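Local coordinates for protein Exo-beta-1,4-mannosidase (PDB 4LYP) that probably releases mannose from the non-reducing ends of beta-mannosides, as a family 5 glycoside hydrolase that also shows transglycosylation activity, at residues A[40-45]-A[380-385]; A[53-58]-A[229-234]; A[401-404]-A[408-411]. One frame throughout, in Å; residues are numbered along the deposited sequence.

Contact 1. Residues A[40-45]-A[380-385]; sequences KIASDG and SNRSFS. With GAI (guanidine), chain D.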
loop_
_atom_site.group_PDB
_atom_site.type_symbol
_atom_site.label_atom_id
_atom_site.label_comp_id
_atom_site.label_asym_id
_atom_site.label_seq_id
_atom_site.Cartn_x
_atom_site.Cartn_y
_atom_site.Cartn_z
ATOM N N LYS A 40 10.833 9.628 11.887
ATOM C CA LYS A 40 11.947 10.339 11.241
ATOM C C LYS A 40 12.891 9.297 10.690
ATOM O O LYS A 40 12.809 8.101 11.023
ATOM C CB LYS A 40 12.715 11.203 12.269
ATOM C CG LYS A 40 11.798 12.123 13.020
ATOM C CD LYS A 40 12.520 12.904 14.125
ATOM C CE LYS A 40 11.492 13.653 15.015
ATOM N NZ LYS A 40 10.702 12.689 15.935
ATOM N N ILE A 41 13.839 9.741 9.877
ATOM C CA ILE A 41 14.966 8.868 9.485
ATOM C C ILE A 41 16.043 9.066 10.570
ATOM O O ILE A 41 16.374 10.192 10.940
ATOM C CB ILE A 41 15.529 9.244 8.100
ATOM C CG1 ILE A 41 14.426 9.360 7.046
ATOM C CG2 ILE A 41 16.662 8.240 7.717
ATOM C CD1 ILE A 41 13.682 8.041 6.875
ATOM N N ALA A 42 16.578 7.968 11.055
ATOM C CA ALA A 42 17.758 8.055 11.901
ATOM C C ALA A 42 18.822 8.937 11.238
ATOM O O ALA A 42 19.052 8.864 10.039
ATOM C CB ALA A 42 18.322 6.700 12.131
ATOM N N SER A 43 19.573 9.713 12.030
ATOM C CA SER A 43 20.626 10.598 11.491
ATOM C C SER A 43 21.687 9.801 10.710
ATOM O O SER A 43 22.232 10.357 9.729
ATOM C CB SER A 43 21.299 11.341 12.611
ATOM O OG SER A 43 21.953 10.398 13.452
ATOM N N ASP A 44 21.899 8.485 11.018
ATOM C CA ASP A 44 22.813 7.657 10.239
ATOM C C ASP A 44 22.242 6.927 9.024
ATOM O O ASP A 44 22.946 6.172 8.409
ATOM C CB ASP A 44 23.537 6.672 11.173
ATOM C CG ASP A 44 22.643 5.560 11.694
ATOM O OD1 ASP A 44 23.199 4.811 12.587
ATOM O OD2 ASP A 44 21.434 5.387 11.305
ATOM N N GLY A 45 20.952 7.157 8.757
ATOM C CA GLY A 45 20.313 6.619 7.549
ATOM C C GLY A 45 19.894 5.184 7.574
ATOM O O GLY A 45 19.300 4.718 6.590
ATOM N N SER A 380 17.906 -6.914 12.437
ATOM C CA SER A 380 18.845 -7.055 13.558
ATOM C C SER A 380 20.159 -6.429 13.260
ATOM O O SER A 380 20.822 -6.006 14.207
ATOM C CB SER A 380 19.022 -8.529 13.962
ATOM O OG SER A 380 17.755 -9.087 14.418
ATOM N N ASN A 381 20.557 -6.399 11.989
ATOM C CA ASN A 381 21.778 -5.708 11.597
ATOM C C ASN A 381 21.469 -4.323 11.015
ATOM O O ASN A 381 22.342 -3.662 10.421
ATOM C CB ASN A 381 22.554 -6.576 10.578
ATOM C CG ASN A 381 24.053 -6.288 10.559
ATOM O OD1 ASN A 381 24.618 -5.792 11.535
ATOM N ND2 ASN A 381 24.699 -6.599 9.442
ATOM N N ARG A 382 20.249 -3.840 11.164
ATOM C CA ARG A 382 19.889 -2.506 10.676
ATOM C C ARG A 382 20.045 -2.399 9.125
ATOM O O ARG A 382 20.376 -1.342 8.606
ATOM C CB ARG A 382 20.507 -1.326 11.466
ATOM C CG ARG A 382 20.133 -1.352 12.946
ATOM C CD ARG A 382 20.764 -0.182 13.680
ATOM N NE ARG A 382 20.078 1.104 13.290
ATOM C CZ ARG A 382 20.698 2.251 12.975
ATOM N NH1 ARG A 382 22.043 2.331 12.828
ATOM N NH2 ARG A 382 19.948 3.354 12.763
ATOM N N SER A 383 19.605 -3.447 8.428
ATOM C CA SER A 383 19.632 -3.478 6.963
ATOM C C SER A 383 18.224 -3.520 6.370
ATOM O O SER A 383 18.095 -3.604 5.171
ATOM C CB SER A 383 20.435 -4.694 6.477
ATOM O OG SER A 383 21.751 -4.537 6.980
ATOM N N PHE A 384 17.183 -3.565 7.189
ATOM C CA PHE A 384 15.793 -3.639 6.721
ATOM C C PHE A 384 14.965 -3.105 7.846
ATOM O O PHE A 384 15.281 -3.326 9.005
ATOM C CB PHE A 384 15.379 -5.113 6.400
ATOM C CG PHE A 384 14.658 -5.267 5.071
ATOM C CD1 PHE A 384 13.277 -5.090 5.051
ATOM C CD2 PHE A 384 15.332 -5.479 3.903
ATOM C CE1 PHE A 384 12.591 -5.216 3.886
ATOM C CE2 PHE A 384 14.668 -5.572 2.697
ATOM C CZ PHE A 384 13.282 -5.416 2.699
ATOM N N SER A 385 13.875 -2.431 7.511
ATOM C CA SER A 385 13.093 -1.776 8.542
ATOM C C SER A 385 11.739 -2.417 8.842
ATOM O O SER A 385 11.135 -2.045 9.808
ATOM C CB SER A 385 12.910 -0.291 8.271
ATOM O OG SER A 385 14.095 0.437 8.523
HETATM C C GAI D . 16.372 0.532 13.007
HETATM N N1 GAI D . 17.280 1.084 14.005
HETATM N N2 GAI D . 16.449 0.195 11.615
HETATM N N3 GAI D . 15.153 0.361 13.378
#
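Arg382 reaches Asp44 with its CG beside its own backbone N, an extended middle and a bend at chi3 (72°), while Asp44 answers with CG held between backbone N and carbonyl carbon (chi1 72°). The two groups come from opposite directions and meet as a two-pronged, end-on salt bridge. NH1 of Arg382 donates to OD1 of Asp44 at 2.7 Å, and NH2 of Arg382 to OD2 of Asp44 at 2.9 Å. The carboxylate and guanidinium planes lie 35° apart: OD2 offers its syn lone pair, whereas OD1 is met on the syn side from out of its plane. A bond from Lys46 N steadies OD2. At the edge of the Arg382 guanidinium, near its plane, CB of Ala42 packs 3.8 Å from NH2, and N1 of the bound guanidine lies 2.9 Å from NE. Arg382 lines the guanidine pocket, where the ligand is hydrogen-bonded to Lys46 O. The salt bridge ties the type I turn from Ala42 to Gly45, just after strand 40-41, to the end of helix 362-380. Arg382 is the C-prime residue of the Schellman motif there; its side chain touches Leu447 of helix 429-448, and the chain continues into strand 386-394.

Contact 2. Residues A[53-58]-A[229-234]; sequences EPYLIR and VIMSWQ. With GAI (guanidine), chain D.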
loop_
_atom_site.group_PDB
_atom_site.type_symbol
_atom_site.label_atom_id
_atom_site.label_comp_id
_atom_site.label_asym_id
_atom_site.label_seq_id
_atom_site.Cartn_x
_atom_site.Cartn_y
_atom_site.Cartn_z
ATOM N N GLU A 53 13.541 6.782 19.772
ATOM C CA GLU A 53 13.976 5.360 19.743
ATOM C C GLU A 53 13.855 4.786 18.342
ATOM O O GLU A 53 13.061 5.292 17.532
ATOM C CB GLU A 53 13.133 4.495 20.684
ATOM C CG GLU A 53 13.276 4.935 22.131
ATOM C CD GLU A 53 12.299 4.224 23.024
ATOM O OE1 GLU A 53 11.548 3.346 22.665
ATOM O OE2 GLU A 53 12.318 4.603 24.218
ATOM N N PRO A 54 14.612 3.759 18.011
ATOM C CA PRO A 54 14.388 3.055 16.704
ATOM C C PRO A 54 12.915 2.723 16.546
ATOM O O PRO A 54 12.212 2.419 17.498
ATOM C CB PRO A 54 15.264 1.802 16.856
ATOM C CG PRO A 54 16.415 2.260 17.749
ATOM C CD PRO A 54 15.689 3.146 18.814
ATOM N N TYR A 55 12.505 2.687 15.257
ATOM C CA TYR A 55 11.113 2.369 14.928
ATOM C C TYR A 55 11.116 1.382 13.769
ATOM O O TYR A 55 11.605 1.687 12.672
ATOM C CB TYR A 55 10.377 3.677 14.587
ATOM C CG TYR A 55 8.903 3.525 14.301
ATOM C CD1 TYR A 55 8.029 3.285 15.385
ATOM C CD2 TYR A 55 8.337 3.672 13.058
ATOM C CE1 TYR A 55 6.654 3.163 15.194
ATOM C CE2 TYR A 55 6.990 3.599 12.836
ATOM C CZ TYR A 55 6.162 3.317 13.882
ATOM O OH TYR A 55 4.798 3.194 13.652
ATOM N N LEU A 56 10.646 0.159 14.010
ATOM C CA LEU A 56 10.508 -0.869 12.987
ATOM C C LEU A 56 9.055 -1.022 12.604
ATOM O O LEU A 56 8.120 -0.842 13.379
ATOM C CB LEU A 56 11.107 -2.195 13.452
ATOM C CG LEU A 56 12.655 -2.208 13.568
ATOM C CD1 LEU A 56 13.115 -3.520 14.159
ATOM C CD2 LEU A 56 13.319 -2.133 12.212
ATOM N N ILE A 57 8.875 -1.382 11.339
ATOM C CA ILE A 57 7.527 -1.407 10.705
ATOM C C ILE A 57 6.880 -2.792 10.795
ATOM O O ILE A 57 7.217 -3.714 10.036
ATOM C CB ILE A 57 7.631 -0.938 9.217
ATOM C CG1 ILE A 57 8.333 0.440 9.111
ATOM C CG2 ILE A 57 6.242 -0.951 8.586
ATOM C CD1 ILE A 57 7.689 1.580 9.945
ATOM N N ARG A 58 5.964 -2.889 11.761
ATOM C CA ARG A 58 5.148 -4.087 11.958
ATOM C C ARG A 58 3.859 -3.861 11.186
ATOM O O ARG A 58 2.829 -3.462 11.766
ATOM C CB ARG A 58 4.884 -4.277 13.461
ATOM C CG ARG A 58 6.133 -4.666 14.244
ATOM C CD ARG A 58 5.838 -4.676 15.750
ATOM N NE ARG A 58 5.802 -3.336 16.339
ATOM C CZ ARG A 58 4.932 -2.925 17.283
ATOM N NH1 ARG A 58 3.851 -3.622 17.597
ATOM N NH2 ARG A 58 5.180 -1.766 17.904
ATOM N N VAL A 229 0.336 10.920 13.596
ATOM C CA VAL A 229 -0.144 9.578 13.227
ATOM C C VAL A 229 0.258 9.243 11.790
ATOM O O VAL A 229 0.391 8.072 11.442
ATOM C CB VAL A 229 -1.666 9.510 13.450
ATOM C CG1 VAL A 229 -2.257 8.232 12.880
ATOM C CG2 VAL A 229 -1.970 9.618 14.964
ATOM N N ILE A 230 0.421 10.258 10.926
ATOM C CA ILE A 230 0.895 10.027 9.572
ATOM C C ILE A 230 2.413 9.860 9.641
ATOM O O ILE A 230 3.117 10.811 10.030
ATOM C CB ILE A 230 0.423 11.182 8.664
ATOM C CG1 ILE A 230 -1.095 11.071 8.490
ATOM C CG2 ILE A 230 1.170 11.127 7.318
ATOM C CD1 ILE A 230 -1.719 12.295 7.856
ATOM N N MET A 231 2.905 8.698 9.224
ATOM C CA MET A 231 4.330 8.436 9.082
ATOM C C MET A 231 4.877 9.087 7.831
ATOM O O MET A 231 5.990 9.662 7.833
ATOM C CB MET A 231 4.560 6.906 9.054
ATOM C CG MET A 231 5.969 6.579 8.564
ATOM S SD MET A 231 6.293 4.813 8.743
ATOM C CE MET A 231 7.671 4.588 7.605
ATOM N N SER A 232 4.205 8.881 6.718
ATOM C CA SER A 232 4.742 9.366 5.449
ATOM C C SER A 232 3.640 9.701 4.460
ATOM O O SER A 232 2.525 9.125 4.526
ATOM C CB SER A 232 5.739 8.358 4.834
ATOM O OG SER A 232 5.018 7.207 4.493
ATOM N N TRP A 233 3.964 10.592 3.542
ATOM C CA TRP A 233 3.171 10.830 2.316
ATOM C C TRP A 233 3.851 10.062 1.218
ATOM O O TRP A 233 5.058 10.180 1.017
ATOM C CB TRP A 233 3.197 12.297 1.941
ATOM C CG TRP A 233 2.544 13.133 2.999
ATOM C CD1 TRP A 233 3.154 13.946 3.961
ATOM C CD2 TRP A 233 1.130 13.218 3.278
ATOM N NE1 TRP A 233 2.206 14.476 4.805
ATOM C CE2 TRP A 233 0.966 14.066 4.422
ATOM C CE3 TRP A 233 -0.009 12.670 2.660
ATOM C CZ2 TRP A 233 -0.274 14.342 4.951
ATOM C CZ3 TRP A 233 -1.244 12.938 3.197
ATOM C CH2 TRP A 233 -1.377 13.786 4.325
ATOM N N GLN A 234 3.084 9.254 0.489
ATOM C CA GLN A 234 3.646 8.417 -0.590
ATOM C C GLN A 234 3.117 8.899 -1.919
ATOM O O GLN A 234 1.888 9.030 -2.082
ATOM C CB GLN A 234 3.330 6.959 -0.321
ATOM C CG GLN A 234 3.833 6.043 -1.430
ATOM C CD GLN A 234 3.742 4.635 -0.916
ATOM O OE1 GLN A 234 2.669 3.991 -1.041
ATOM N NE2 GLN A 234 4.822 4.126 -0.297
HETATM C C GAI D . 16.372 0.532 13.007
HETATM N N1 GAI D . 17.280 1.084 14.005
HETATM N N2 GAI D . 16.449 0.195 11.615
HETATM N N3 GAI D . 15.153 0.361 13.378
#
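Met231 meets Ile57 and Tyr55 in a buried, apolar contact across the inside of the barrel, between strands 53-61 and 230-234. These strands are not neighbours in the sheet, since 95-99 and 144-148 lie between them, and even their closest CA atoms, those of Ile57 and Met231, are 10.5 Å apart. Side chains alone span the gap. Met231 starts with CG anti to its backbone N (chi1 166°) and stays extended beyond it, which carries the thioether across toward strand 53-61; there it meets Ile57 tip to tip, with CD1 of Ile57 3.7 Å from SD of Met231. The same sulfur approaches the rim of the tyrosine, near the ring plane, 4.3 Å from CE2 of Tyr55. The phenol oxygen of Tyr55 is hydrogen-bonded to Thr144 OG1, and Met231 touches Thr144 too. Phe48 of strand 48-50 touches all three side chains. Leu56 turns instead to a bound guanidine, its CD2 3.3 Å from N3 of the ligand. Inward side chains from non-adjacent parallel strands meeting inside the barrel, with the antiparallel hairpin 48-50/53-61 at the N-terminal side, fit the TIM barrel of family 5 glycoside hydrolases; strand 230-234 runs on toward Glu238, which belongs to a second guanidine pocket.

Contact 3. Residues A[401-404]-A[408-411]; sequences PPNP and VWLG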
loop_
_atom_site.group_PDB
_atom_site.type_symbol
_atom_site.label_atom_id
_atom_site.label_comp_id
_atom_site.label_asym_id
_atom_site.label_seq_id
_atom_site.Cartn_x
_atom_site.Cartn_y
_atom_site.Cartn_z
ATOM N N PRO A 401 -22.043 -11.012 -0.395
ATOM C CA PRO A 401 -22.575 -10.233 -1.486
ATOM C C PRO A 401 -21.977 -8.844 -1.550
ATOM O O PRO A 401 -21.613 -8.223 -0.515
ATOM C CB PRO A 401 -24.066 -10.167 -1.161
ATOM C CG PRO A 401 -24.164 -10.404 0.295
ATOM C CD PRO A 401 -23.022 -11.229 0.685
ATOM N N PRO A 402 -21.964 -8.205 -2.731
ATOM C CA PRO A 402 -21.562 -6.796 -2.811
ATOM C C PRO A 402 -22.513 -5.881 -2.056
ATOM O O PRO A 402 -23.745 -6.173 -1.994
ATOM C CB PRO A 402 -21.599 -6.512 -4.341
ATOM C CG PRO A 402 -21.558 -7.887 -5.016
ATOM C CD PRO A 402 -22.238 -8.824 -4.042
ATOM N N ASN A 403 -22.000 -4.803 -1.503
ATOM C CA ASN A 403 -22.819 -3.786 -0.925
ATOM C C ASN A 403 -23.595 -2.983 -2.049
ATOM O O ASN A 403 -23.465 -3.352 -3.245
ATOM C CB ASN A 403 -21.997 -2.911 0.008
ATOM C CG ASN A 403 -21.208 -1.817 -0.691
ATOM O OD1 ASN A 403 -21.144 -1.745 -1.935
ATOM N ND2 ASN A 403 -20.583 -0.944 0.064
ATOM N N PRO A 404 -24.433 -2.006 -1.714
ATOM C CA PRO A 404 -25.252 -1.343 -2.747
ATOM C C PRO A 404 -24.433 -0.577 -3.769
ATOM O O PRO A 404 -24.974 -0.284 -4.854
ATOM C CB PRO A 404 -26.174 -0.397 -1.919
ATOM C CG PRO A 404 -26.251 -1.107 -0.573
ATOM C CD PRO A 404 -24.875 -1.676 -0.359
ATOM N N VAL A 408 -17.396 -5.639 -2.666
ATOM C CA VAL A 408 -17.127 -6.709 -1.679
ATOM C C VAL A 408 -15.824 -6.293 -1.044
ATOM O O VAL A 408 -14.729 -6.577 -1.539
ATOM C CB VAL A 408 -17.037 -8.113 -2.329
ATOM C CG1 VAL A 408 -16.735 -9.171 -1.243
ATOM C CG2 VAL A 408 -18.333 -8.460 -3.032
ATOM N N TRP A 409 -15.928 -5.537 0.068
ATOM C CA TRP A 409 -14.714 -4.950 0.670
ATOM C C TRP A 409 -13.950 -6.049 1.343
ATOM O O TRP A 409 -14.490 -6.859 2.114
ATOM C CB TRP A 409 -15.069 -3.869 1.691
ATOM C CG TRP A 409 -15.613 -2.604 1.042
ATOM C CD1 TRP A 409 -16.824 -2.024 1.266
ATOM C CD2 TRP A 409 -14.910 -1.727 0.121
ATOM N NE1 TRP A 409 -16.956 -0.846 0.568
ATOM C CE2 TRP A 409 -15.786 -0.649 -0.185
ATOM C CE3 TRP A 409 -13.655 -1.758 -0.501
ATOM C CZ2 TRP A 409 -15.437 0.377 -1.069
ATOM C CZ3 TRP A 409 -13.330 -0.738 -1.359
ATOM C CH2 TRP A 409 -14.188 0.318 -1.632
ATOM N N LEU A 410 -12.642 -6.070 1.096
ATOM C CA LEU A 410 -11.669 -6.991 1.738
ATOM C C LEU A 410 -10.307 -6.519 1.216
ATOM O O LEU A 410 -10.186 -5.392 0.729
ATOM C CB LEU A 410 -12.006 -8.483 1.527
ATOM C CG LEU A 410 -12.614 -8.885 0.215
ATOM C CD1 LEU A 410 -11.700 -8.628 -0.998
ATOM C CD2 LEU A 410 -13.021 -10.341 0.309
ATOM N N GLY A 411 -9.257 -7.350 1.324
ATOM C CA GLY A 411 -7.912 -6.863 1.007
ATOM C C GLY A 411 -7.582 -6.824 -0.500
ATOM O O GLY A 411 -6.502 -6.316 -0.833
HETATM O O HOH W 1 -18.746 1.292 -0.714
#
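Trp409 and Asn403 set their flat groups almost perpendicular, the amide 89° from the indole, and a water lies at the indole edge, in the ring plane. The setting is one of the long connections of the TIM barrel, the loop between strands 386-394 and 423-424, which also carries Glu416 of the second guanidine pocket; here the loop bends sharply, bringing 401-404 against 408-411. ND2 of Asn403 comes to the indole obliquely, 3.7 Å from NE1 of Trp409. Both nitrogens are donors, so they do not bond directly; the water accepts from each, 3.0 Å from ND2 of Asn403 and 3.1 Å from NE1 of Trp409, and turns two like groups into partners. Asn403 has its CG placed between the backbone N and the carbonyl carbon (chi1 82°), and its OD1 accepts a hydrogen bond from Met407 N, just before Val408, while ND2 feeds the water. The carbonyl end thereby limits the amide's rotation and holds the donor toward the bridge. Trp409 joins the bend to the rest of the domain: its side chain packs on Asn67 and Leu68 of helix 65-69 and on Gln64 and Met112 in loops, and its backbone O accepts from Arg80 NH2. One residue earlier in each segment, the contact is apolar. Val408 turns one methyl to Pro402, CG2 lying beside its own backbone N as CG1 takes the anti position (179°), and the backbones are closest here, with CA of Pro402 4.6 Å from CA of Val408. The methyl sits over one face of the pyrrolidine ring of Pro402: CG2 of Val408 is 3.6 Å from CA of Pro402 and 3.8 Å from its CG.

How the contacts relate
Contact 2 belongs to the buried barrel interior, while contacts 1 and 3 are surface features on opposite sides of the chain's centre, about 39 Å apart between contact centres. The chemistry follows the place: a thioether against an isoleucine methyl and a tyrosine edge inside, a twin-bonded ion pair at one surface, a water bridge beside proline-valine packing at the other. Contacts 1 and 2 share the same sheet and touch the same guanidine; they meet directly where Ser385 O probably accepts a hydrogen bond from Ile57 N, 2.8 Å away. Contact 2 is nested within the sequence span closed by contact 1. Contact 3 follows both in sequence and joins two parts of a single loop.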